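Local coordinates for protein activating signal cointegrator 1 complex subunit 2 (Homo sapiens, PDB 6YXQ) that binds K63-linked polyubiquitin chains and, as a subunit of the ASCC complex, recruits ASCC3 and ALKBH3 to sites of DNA damage and helps rescue stalled ribosomes, at residues 126-131 with 177-182; 163-168 with 261-266; 211-216 with 288-293; 207-212 with 254-259. All coordinates share one frame; numbering follows the deposited sequence.

In the fold
The four contacts run through the mainly helical, ASCC3-binding N-terminal part of ASCC2. Helix 243-266 serves contacts 2 and 4, whose centres lie about 14 Å apart and which touch through Leu166 and Thr259; helix 193-216 serves contacts 4 and 3, centres about 11 Å apart, which share Asn211 and Ile212. Contact 1, its centre about 12 Å from that of contact 2, touches it through Leu180 and Ile266, and the segments of these two alternate along the chain. Contacts 1 and 3, centres about 35 Å apart, fall on opposite sides of the chain's centre. ASCC3 reaches contacts 1, 2 and 4 but not contact 3, so three of the four contacts lie next to the bound partner.

Contact 1: residues 126-131 with 177-182; sequences SVFLTF and SPLLQK
Leu179 and Leu180, in the first turn of helix 177-190, meet the ring of Phe128, which extends from helix 114-135. The backbones stay well apart, 9.1 Å between the CA atoms of Phe128 and Leu180, and it is the aromatic side chain that spans the interval; the surface buried is a modest 114 Å². Ser177 begins the segment with its back to Phe128. Its carbonyl accepts the backbone N-H of Gln181, its side chain packs on Ile266 of helix 243-266, and its OG takes a weak bond from Gln181 NE2. Leu179 brings CD2 to the rim of the ring, 4.2 Å from Phe128 CE2. Phe128 holds CG opposite its backbone N (chi1 178°), which carries the ring straight out from the helix toward the two leucines. Leu180 follows with CD1 4.5 Å from Phe128 CE1, again near the ring plane, so the two methyls approach the far edge on either side of CZ. Leu180 also packs on Cys169 and Ile266. On helix 114-135, Thr130 OG1 and Thr130 N reach Ser126 O from opposite faces of its carbonyl plane, the side-chain bond being 2.8 Å long. Phe128 meets two further rings, Phe172 of helix 162-172 and Phe173 of the ASCC3 subunit, while Leu179 packs on Leu171 of ASCC3. This is the apolar packing of a mainly helical domain carried into a subunit interface, one phenylalanine belonging both to the ASCC2 core and to the ASCC3-binding site.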
# COMPACT_ATOMS: atom_id res chain seq x y z
N SER B 126 3.30 0.55 -8.51
CA SER B 126 2.11 0.68 -9.33
C SER B 126 0.90 1.08 -8.50
O SER B 126 0.09 1.92 -8.93
CB SER B 126 1.83 -0.63 -10.07
OG SER B 126 0.48 -0.68 -10.47
N VAL B 127 0.77 0.51 -7.30
CA VAL B 127 -0.35 0.86 -6.43
C VAL B 127 -0.27 2.32 -6.01
O VAL B 127 -1.28 3.04 -6.01
CB VAL B 127 -0.38 -0.07 -5.21
CG1 VAL B 127 -1.30 0.50 -4.15
CG2 VAL B 127 -0.81 -1.47 -5.62
N PHE B 128 0.93 2.78 -5.63
CA PHE B 128 1.05 4.19 -5.28
C PHE B 128 0.65 5.09 -6.44
O PHE B 128 -0.03 6.11 -6.24
CB PHE B 128 2.47 4.52 -4.82
CG PHE B 128 2.66 5.96 -4.50
CD1 PHE B 128 2.14 6.49 -3.33
CD2 PHE B 128 3.34 6.80 -5.36
CE1 PHE B 128 2.31 7.84 -3.03
CE2 PHE B 128 3.52 8.15 -5.06
CZ PHE B 128 3.00 8.66 -3.90
N LEU B 129 1.06 4.74 -7.66
CA LEU B 129 0.74 5.60 -8.80
C LEU B 129 -0.75 5.60 -9.11
O LEU B 129 -1.32 6.64 -9.47
CB LEU B 129 1.55 5.20 -10.03
CG LEU B 129 3.07 5.28 -9.85
CD1 LEU B 129 3.75 4.22 -10.68
CD2 LEU B 129 3.59 6.66 -10.20
N THR B 130 -1.40 4.44 -8.98
CA THR B 130 -2.85 4.38 -9.15
C THR B 130 -3.56 5.28 -8.15
O THR B 130 -4.47 6.05 -8.51
CB THR B 130 -3.32 2.93 -8.99
OG1 THR B 130 -2.57 2.09 -9.87
CG2 THR B 130 -4.80 2.81 -9.30
N PHE B 131 -3.15 5.21 -6.88
CA PHE B 131 -3.82 6.06 -5.90
C PHE B 131 -3.53 7.53 -6.13
O PHE B 131 -4.39 8.37 -5.88
CB PHE B 131 -3.44 5.61 -4.49
CG PHE B 131 -4.30 4.50 -3.98
CD1 PHE B 131 -5.59 4.76 -3.54
CD2 PHE B 131 -3.87 3.19 -4.03
CE1 PHE B 131 -6.42 3.73 -3.11
CE2 PHE B 131 -4.69 2.15 -3.60
CZ PHE B 131 -5.97 2.42 -3.14
N SER B 177 6.62 11.39 1.05
CA SER B 177 5.75 12.18 1.92
C SER B 177 5.16 13.38 1.18
O SER B 177 3.92 13.47 1.10
CB SER B 177 6.50 12.61 3.17
OG SER B 177 5.83 13.68 3.82
N PRO B 178 5.96 14.30 0.62
CA PRO B 178 5.38 15.54 0.05
C PRO B 178 4.29 15.29 -0.98
O PRO B 178 3.36 16.09 -1.08
CB PRO B 178 6.60 16.21 -0.57
CG PRO B 178 7.77 15.60 0.10
CD PRO B 178 7.41 14.21 0.38
N LEU B 179 4.40 14.21 -1.76
CA LEU B 179 3.36 13.89 -2.73
C LEU B 179 2.11 13.36 -2.04
O LEU B 179 0.99 13.77 -2.36
CB LEU B 179 3.90 12.86 -3.72
CG LEU B 179 3.26 12.70 -5.11
CD1 LEU B 179 2.73 14.03 -5.64
CD2 LEU B 179 4.27 12.11 -6.07
N LEU B 180 2.29 12.45 -1.07
CA LEU B 180 1.14 11.88 -0.40
C LEU B 180 0.43 12.91 0.47
O LEU B 180 -0.80 12.85 0.61
CB LEU B 180 1.56 10.66 0.42
CG LEU B 180 0.48 9.94 1.21
CD1 LEU B 180 -0.35 9.00 0.36
CD2 LEU B 180 1.15 9.18 2.32
N GLN B 181 1.18 13.86 1.03
CA GLN B 181 0.54 15.02 1.66
C GLN B 181 -0.45 15.66 0.69
O GLN B 181 -1.62 15.87 1.03
CB GLN B 181 1.59 16.04 2.10
CG GLN B 181 2.60 15.49 3.09
CD GLN B 181 3.31 16.59 3.86
OE1 GLN B 181 2.68 17.45 4.47
NE2 GLN B 181 4.64 16.56 3.82
N LYS B 182 0.02 15.98 -0.52
CA LYS B 182 -0.84 16.60 -1.52
C LYS B 182 -2.07 15.76 -1.78
O LYS B 182 -3.20 16.26 -1.77
CB LYS B 182 -0.05 16.84 -2.81
CG LYS B 182 -0.83 17.59 -3.89
CD LYS B 182 -0.43 17.15 -5.30
CE LYS B 182 -1.65 16.84 -6.17
NZ LYS B 182 -1.28 16.10 -7.42

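Contact 2: residues 163-168 with 261-266; sequences PKILDL and WAFLDI
Leu166 and Phe263 bring their backbones close, with 5.5 Å between CA atoms, where helix 162-172 passes the C-terminal turns of helix 243-266. At this spacing the Leu166 side chain lies across the Phe263 ring. Leu166 lays CD1 over one face of that ring in a CH-pi contact, 3.7 Å from the ring centroid and 17° off the normal, displaced toward the CG side. Phe263 has CG anti to the backbone N (chi1 173°), which swings the ring toward helix 162-172 and presents that face to the methyl. Ile165, one residue earlier, places CG2 3.6 Å from Phe263 CE1, at a slant to the ring. The contact lies about 2 Å from the centre of the chain, in the buried core of the helical domain, where Phe263 also packs on Cys169 and Ala270, and Ile165 on Ile184 and Ile187 of helix 177-190. With an alanine here in place of Phe263, Leu166 CD1 and Ile165 CG2 would lose the ring they pack on, and a gap is likely to open between the two helices. Asp167, turned elsewhere, forms salt bridges with Arg104 and with Arg15 of the ASCC3 subunit, while Leu166 itself packs on Thr11 of ASCC3.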
# COMPACT_ATOMS: atom_id res chain seq x y z
N PRO B 163 -9.66 3.45 6.56
CA PRO B 163 -8.58 2.45 6.64
C PRO B 163 -7.61 2.51 5.47
O PRO B 163 -6.40 2.42 5.68
CB PRO B 163 -9.34 1.12 6.67
CG PRO B 163 -10.63 1.44 7.28
CD PRO B 163 -10.97 2.83 6.84
N LYS B 164 -8.11 2.68 4.25
CA LYS B 164 -7.21 2.74 3.10
C LYS B 164 -6.29 3.95 3.18
O LYS B 164 -5.14 3.88 2.74
CB LYS B 164 -8.00 2.77 1.79
CG LYS B 164 -8.85 1.55 1.57
CD LYS B 164 -10.00 1.88 0.64
CE LYS B 164 -9.75 1.37 -0.75
NZ LYS B 164 -10.44 0.07 -0.96
N ILE B 165 -6.76 5.06 3.75
CA ILE B 165 -5.90 6.22 3.88
C ILE B 165 -4.79 5.95 4.89
O ILE B 165 -3.61 6.26 4.66
CB ILE B 165 -6.73 7.46 4.27
CG1 ILE B 165 -7.57 7.92 3.08
CG2 ILE B 165 -5.82 8.57 4.76
CD1 ILE B 165 -8.63 8.92 3.44
N LEU B 166 -5.15 5.36 6.04
CA LEU B 166 -4.15 4.99 7.03
C LEU B 166 -3.12 4.03 6.45
O LEU B 166 -1.91 4.20 6.63
CB LEU B 166 -4.84 4.37 8.25
CG LEU B 166 -5.22 5.30 9.41
CD1 LEU B 166 -6.02 6.50 8.93
CD2 LEU B 166 -6.01 4.53 10.45
N ASP B 167 -3.60 3.01 5.74
CA ASP B 167 -2.71 2.08 5.06
C ASP B 167 -1.79 2.82 4.09
O ASP B 167 -0.58 2.59 4.07
CB ASP B 167 -3.52 1.01 4.31
CG ASP B 167 -4.19 0.03 5.24
OD1 ASP B 167 -3.58 -0.32 6.28
OD2 ASP B 167 -5.33 -0.39 4.94
N LEU B 168 -2.36 3.73 3.29
CA LEU B 168 -1.57 4.46 2.31
C LEU B 168 -0.43 5.19 2.98
O LEU B 168 0.71 5.16 2.50
CB LEU B 168 -2.45 5.45 1.55
CG LEU B 168 -3.23 4.88 0.37
CD1 LEU B 168 -4.20 5.92 -0.16
CD2 LEU B 168 -2.26 4.41 -0.70
N TRP B 261 0.50 7.11 13.87
CA TRP B 261 1.51 8.15 13.80
C TRP B 261 1.82 8.52 12.36
O TRP B 261 1.96 9.71 12.05
CB TRP B 261 2.78 7.70 14.52
CG TRP B 261 3.93 8.57 14.18
CD1 TRP B 261 4.26 9.76 14.78
CD2 TRP B 261 4.88 8.37 13.14
NE1 TRP B 261 5.37 10.30 14.17
CE2 TRP B 261 5.78 9.46 13.17
CE3 TRP B 261 5.07 7.36 12.19
CZ2 TRP B 261 6.85 9.57 12.28
CZ3 TRP B 261 6.13 7.47 11.31
CH2 TRP B 261 7.01 8.57 11.36
N ALA B 262 1.94 7.54 11.47
CA ALA B 262 2.21 7.84 10.07
C ALA B 262 1.07 8.65 9.47
O ALA B 262 1.30 9.59 8.70
CB ALA B 262 2.44 6.56 9.28
N PHE B 263 -0.17 8.29 9.81
CA PHE B 263 -1.30 9.05 9.29
C PHE B 263 -1.23 10.50 9.74
O PHE B 263 -1.45 11.41 8.93
CB PHE B 263 -2.62 8.42 9.74
CG PHE B 263 -3.81 9.24 9.38
CD1 PHE B 263 -4.02 9.65 8.07
CD2 PHE B 263 -4.73 9.62 10.35
CE1 PHE B 263 -5.12 10.41 7.74
CE2 PHE B 263 -5.83 10.38 10.02
CZ PHE B 263 -6.03 10.77 8.71
N LEU B 264 -0.91 10.74 11.01
CA LEU B 264 -0.87 12.12 11.48
C LEU B 264 0.37 12.85 11.00
O LEU B 264 0.37 14.09 10.95
CB LEU B 264 -0.95 12.17 13.01
CG LEU B 264 -2.32 11.78 13.54
CD1 LEU B 264 -2.33 11.80 15.06
CD2 LEU B 264 -3.42 12.67 12.98
N ASP B 265 1.43 12.11 10.64
CA ASP B 265 2.61 12.73 10.06
C ASP B 265 2.32 13.21 8.64
O ASP B 265 2.80 14.27 8.23
CB ASP B 265 3.78 11.73 10.07
CG ASP B 265 5.02 12.26 9.37
OD1 ASP B 265 5.62 13.24 9.85
OD2 ASP B 265 5.41 11.66 8.34
N ILE B 266 1.52 12.45 7.90
CA ILE B 266 1.14 12.89 6.56
C ILE B 266 0.09 13.99 6.61
O ILE B 266 0.19 14.98 5.88
CB ILE B 266 0.67 11.70 5.71
CG1 ILE B 266 1.81 10.71 5.50
CG2 ILE B 266 0.14 12.19 4.37
CD1 ILE B 266 2.95 11.27 4.67

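Contact 3: residues 211-216 with 288-293; sequences NILQHC and EAAIPE
Leu213 makes the apolar contact alone on its side, setting one methyl against the side chains of Ala289 and Ala290. Its CD2 lies 3.7 Å from Ala289 CB and 3.9 Å from Ala290 CB, so a single branch rests against two successive residues of the facing helix. Leu213 keeps CG beside its backbone N (chi1 -69°), and although its CB does not aim straight at helix 279-300, the branch ends there. The alanines present nothing beyond a CB, and the CA atoms of Leu213 and Ala290 come within 6.5 Å. This is helix-helix packing of leucine on alanine, joining the C-terminal part of helix 193-216 to helix 279-300 in a partly buried position, about 22 Å from the centre of the chain. Leu213 and its neighbour Ile212 also pack on Phe286, and Ile212 reaches Ile249 and Leu253 of helix 243-266. Among the backbone bonds, His215 N and Cys216 N donate to Asn211 O and Ile212 O, whereas helix 279-300 is kinked at Pro292, whose N makes no bond to the preceding turn. The charged groups take their partners elsewhere: Glu288 OE2 accepts the backbone N-H groups of Arg366 and Phe367 at the start of helix 365-374, and Glu293 OE2 has a weak hydrogen bond with Ser239 OG.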
# COMPACT_ATOMS: atom_id res chain seq x y z
N ASN B 211 -9.17 -2.78 24.37
CA ASN B 211 -9.08 -4.22 24.14
C ASN B 211 -7.72 -4.74 24.54
O ASN B 211 -7.61 -5.72 25.29
CB ASN B 211 -9.38 -4.52 22.68
CG ASN B 211 -10.85 -4.43 22.36
OD1 ASN B 211 -11.70 -4.63 23.24
ND2 ASN B 211 -11.17 -4.12 21.11
N ILE B 212 -6.66 -4.06 24.09
CA ILE B 212 -5.30 -4.45 24.46
C ILE B 212 -5.20 -4.53 25.98
O ILE B 212 -4.83 -5.57 26.54
CB ILE B 212 -4.29 -3.46 23.86
CG1 ILE B 212 -4.30 -3.59 22.33
CG2 ILE B 212 -2.90 -3.66 24.46
CD1 ILE B 212 -3.46 -2.56 21.58
N LEU B 213 -5.60 -3.45 26.67
CA LEU B 213 -5.63 -3.47 28.12
C LEU B 213 -6.44 -4.66 28.62
O LEU B 213 -5.94 -5.48 29.41
CB LEU B 213 -6.22 -2.16 28.65
CG LEU B 213 -5.35 -0.92 28.46
CD1 LEU B 213 -6.11 0.34 28.84
CD2 LEU B 213 -4.06 -1.05 29.26
N GLN B 214 -7.67 -4.79 28.13
CA GLN B 214 -8.53 -5.86 28.59
C GLN B 214 -7.95 -7.24 28.28
O GLN B 214 -8.25 -8.20 28.99
CB GLN B 214 -9.91 -5.71 27.96
CG GLN B 214 -11.04 -6.21 28.84
CD GLN B 214 -12.36 -5.57 28.48
OE1 GLN B 214 -12.41 -4.41 28.07
NE2 GLN B 214 -13.45 -6.32 28.65
N HIS B 215 -7.10 -7.35 27.25
CA HIS B 215 -6.52 -8.65 26.95
C HIS B 215 -5.37 -8.98 27.89
O HIS B 215 -5.10 -10.17 28.13
CB HIS B 215 -6.06 -8.70 25.50
CG HIS B 215 -6.14 -10.07 24.88
ND1 HIS B 215 -5.04 -10.87 24.71
CD2 HIS B 215 -7.20 -10.77 24.42
CE1 HIS B 215 -5.41 -12.01 24.15
NE2 HIS B 215 -6.72 -11.97 23.96
N CYS B 216 -4.70 -7.97 28.44
CA CYS B 216 -3.64 -8.19 29.41
C CYS B 216 -4.14 -8.13 30.85
O CYS B 216 -3.32 -8.22 31.77
CB CYS B 216 -2.51 -7.17 29.22
SG CYS B 216 -2.02 -6.88 27.51
N GLU B 288 0.38 4.72 30.83
CA GLU B 288 0.57 4.41 32.25
C GLU B 288 0.14 2.99 32.59
O GLU B 288 0.84 2.28 33.33
CB GLU B 288 -0.20 5.40 33.11
CG GLU B 288 0.63 6.58 33.53
CD GLU B 288 1.55 6.26 34.67
OE1 GLU B 288 1.34 5.22 35.33
OE2 GLU B 288 2.47 7.06 34.92
N ALA B 289 -1.00 2.55 32.07
CA ALA B 289 -1.50 1.22 32.44
C ALA B 289 -0.66 0.13 31.80
O ALA B 289 -0.20 -0.80 32.47
CB ALA B 289 -2.97 1.08 32.03
N ALA B 290 -0.43 0.25 30.50
CA ALA B 290 0.10 -0.84 29.70
C ALA B 290 1.62 -0.94 29.83
O ALA B 290 2.15 -2.03 30.09
CB ALA B 290 -0.32 -0.63 28.25
N ILE B 291 2.33 0.19 29.68
CA ILE B 291 3.78 0.15 29.46
C ILE B 291 4.54 -0.51 30.62
O ILE B 291 5.37 -1.38 30.36
CB ILE B 291 4.30 1.54 29.13
CG1 ILE B 291 3.72 2.05 27.80
CG2 ILE B 291 5.83 1.57 29.14
CD1 ILE B 291 3.66 1.00 26.70
N PRO B 292 4.33 -0.10 31.88
CA PRO B 292 5.13 -0.73 32.96
C PRO B 292 5.02 -2.24 33.03
O PRO B 292 6.04 -2.94 33.13
CB PRO B 292 4.58 -0.05 34.23
CG PRO B 292 4.08 1.27 33.75
CD PRO B 292 3.50 0.99 32.40
N GLU B 293 3.79 -2.77 32.99
CA GLU B 293 3.60 -4.21 33.16
C GLU B 293 4.27 -4.99 32.03
O GLU B 293 4.95 -5.99 32.28
CB GLU B 293 2.11 -4.53 33.25
CG GLU B 293 1.79 -6.00 33.48
CD GLU B 293 2.33 -6.52 34.79
OE1 GLU B 293 2.28 -5.77 35.80
OE2 GLU B 293 2.81 -7.67 34.82

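Contact 4: residues 207-212 with 254-259; sequences QVFSNI and CDTCTT
The ring of Phe209 receives Thr256 CG2 at a slant, 4.3 Å from Phe209 CZ, and meets the ring of Phe286 from helix 279-300 edge-to-face. Leu260 of helix 243-266 adds to the packing round it. Two amides, those of Gln207 and Asn211, lie at the exposed side of helix 193-216: Gln207 NE2 donates to Asn211 OD1 over 3.0 Å. The acceptor sits in the amide plane of Gln207, but the donor stands 56° out of the carbonyl plane of Asn211. Between the helices, Val208 and Thr256 meet tip to tip, Val208 CG1 lying 4.2 Å from Thr256 OG1 and the CA atoms 8.5 Å apart. Thr256 sets OG1 beside its own backbone N (chi1 -53°), from where the hydroxyl bonds back to Tyr252 O while CG2 stands anti to that N and faces Phe209. The buried hydroxyl therefore has a polar partner although it faces a valine methyl. Thr258 and Thr259 use the same device: their hydroxyls donate to Cys254 O and Asp255 O, and each of these carbonyls takes the threonine's backbone N-H from its opposite face. Asp255 OD2 accepts the backbone N-H of Leu10 of the ASCC3 subunit, and the same Leu10 packs on Val208 and Thr256. Helix 306-340 flanks helix 243-266 through Cys254 and Cys257, with His318 NE2 hydrogen-bonded to Thr258 OG1, while helix 162-172 touches Thr258 and Thr259 through Val170 and Leu166.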
# COMPACT_ATOMS: atom_id res chain seq x y z
N GLN B 207 -11.27 1.95 21.06
CA GLN B 207 -11.67 0.62 21.52
C GLN B 207 -10.50 -0.35 21.41
O GLN B 207 -10.22 -1.11 22.35
CB GLN B 207 -12.87 0.13 20.73
CG GLN B 207 -13.43 -1.18 21.23
CD GLN B 207 -13.75 -1.12 22.70
OE1 GLN B 207 -14.40 -0.18 23.17
NE2 GLN B 207 -13.31 -2.12 23.45
N VAL B 208 -9.78 -0.29 20.28
CA VAL B 208 -8.57 -1.08 20.12
C VAL B 208 -7.72 -1.03 21.38
O VAL B 208 -7.47 -2.06 22.02
CB VAL B 208 -7.78 -0.59 18.89
CG1 VAL B 208 -6.48 -1.38 18.74
CG2 VAL B 208 -8.63 -0.68 17.64
N PHE B 209 -7.36 0.18 21.82
CA PHE B 209 -6.50 0.34 22.99
C PHE B 209 -7.08 -0.37 24.21
O PHE B 209 -6.40 -1.18 24.84
CB PHE B 209 -6.25 1.82 23.26
CG PHE B 209 -5.28 2.44 22.29
CD1 PHE B 209 -3.91 2.29 22.47
CD2 PHE B 209 -5.73 3.13 21.18
CE1 PHE B 209 -3.02 2.84 21.56
CE2 PHE B 209 -4.84 3.68 20.27
CZ PHE B 209 -3.48 3.53 20.47
N SER B 210 -8.36 -0.11 24.52
CA SER B 210 -8.92 -0.75 25.71
C SER B 210 -8.88 -2.27 25.57
O SER B 210 -8.53 -2.97 26.53
CB SER B 210 -10.35 -0.27 25.97
OG SER B 210 -11.03 0.00 24.76
N ASN B 211 -9.17 -2.78 24.37
CA ASN B 211 -9.08 -4.22 24.14
C ASN B 211 -7.72 -4.74 24.54
O ASN B 211 -7.61 -5.72 25.29
CB ASN B 211 -9.38 -4.52 22.68
CG ASN B 211 -10.85 -4.43 22.36
OD1 ASN B 211 -11.70 -4.63 23.24
ND2 ASN B 211 -11.17 -4.12 21.11
N ILE B 212 -6.66 -4.06 24.09
CA ILE B 212 -5.30 -4.45 24.46
C ILE B 212 -5.20 -4.53 25.98
O ILE B 212 -4.83 -5.57 26.54
CB ILE B 212 -4.29 -3.46 23.86
CG1 ILE B 212 -4.30 -3.59 22.33
CG2 ILE B 212 -2.90 -3.66 24.46
CD1 ILE B 212 -3.46 -2.56 21.58
N CYS B 254 2.17 -2.27 18.15
CA CYS B 254 3.17 -1.63 17.30
C CYS B 254 2.58 -1.22 15.96
O CYS B 254 2.81 -0.09 15.49
CB CYS B 254 4.35 -2.58 17.09
SG CYS B 254 5.64 -1.92 16.01
N ASP B 255 1.83 -2.13 15.31
CA ASP B 255 1.19 -1.78 14.05
C ASP B 255 0.25 -0.60 14.24
O ASP B 255 0.23 0.33 13.42
CB ASP B 255 0.42 -2.97 13.48
CG ASP B 255 -0.36 -2.63 12.20
OD1 ASP B 255 0.18 -2.87 11.10
OD2 ASP B 255 -1.50 -2.15 12.29
N THR B 256 -0.53 -0.61 15.33
CA THR B 256 -1.53 0.42 15.56
C THR B 256 -0.88 1.79 15.77
O THR B 256 -1.31 2.79 15.17
CB THR B 256 -2.38 0.04 16.77
OG1 THR B 256 -2.91 -1.28 16.60
CG2 THR B 256 -3.52 1.02 16.95
N CYS B 257 0.15 1.85 16.62
CA CYS B 257 0.82 3.12 16.88
C CYS B 257 1.55 3.63 15.66
O CYS B 257 1.50 4.83 15.36
CB CYS B 257 1.80 2.99 18.05
SG CYS B 257 1.10 2.46 19.61
N THR B 258 2.25 2.75 14.93
CA THR B 258 2.93 3.18 13.72
C THR B 258 1.95 3.71 12.69
O THR B 258 2.20 4.75 12.07
CB THR B 258 3.75 2.02 13.16
OG1 THR B 258 4.62 1.51 14.17
CG2 THR B 258 4.57 2.47 11.98
N THR B 259 0.81 3.03 12.50
CA THR B 259 -0.16 3.47 11.51
C THR B 259 -0.77 4.82 11.89
O THR B 259 -0.85 5.73 11.05
CB THR B 259 -1.25 2.42 11.34
OG1 THR B 259 -0.65 1.15 11.10
CG2 THR B 259 -2.15 2.78 10.17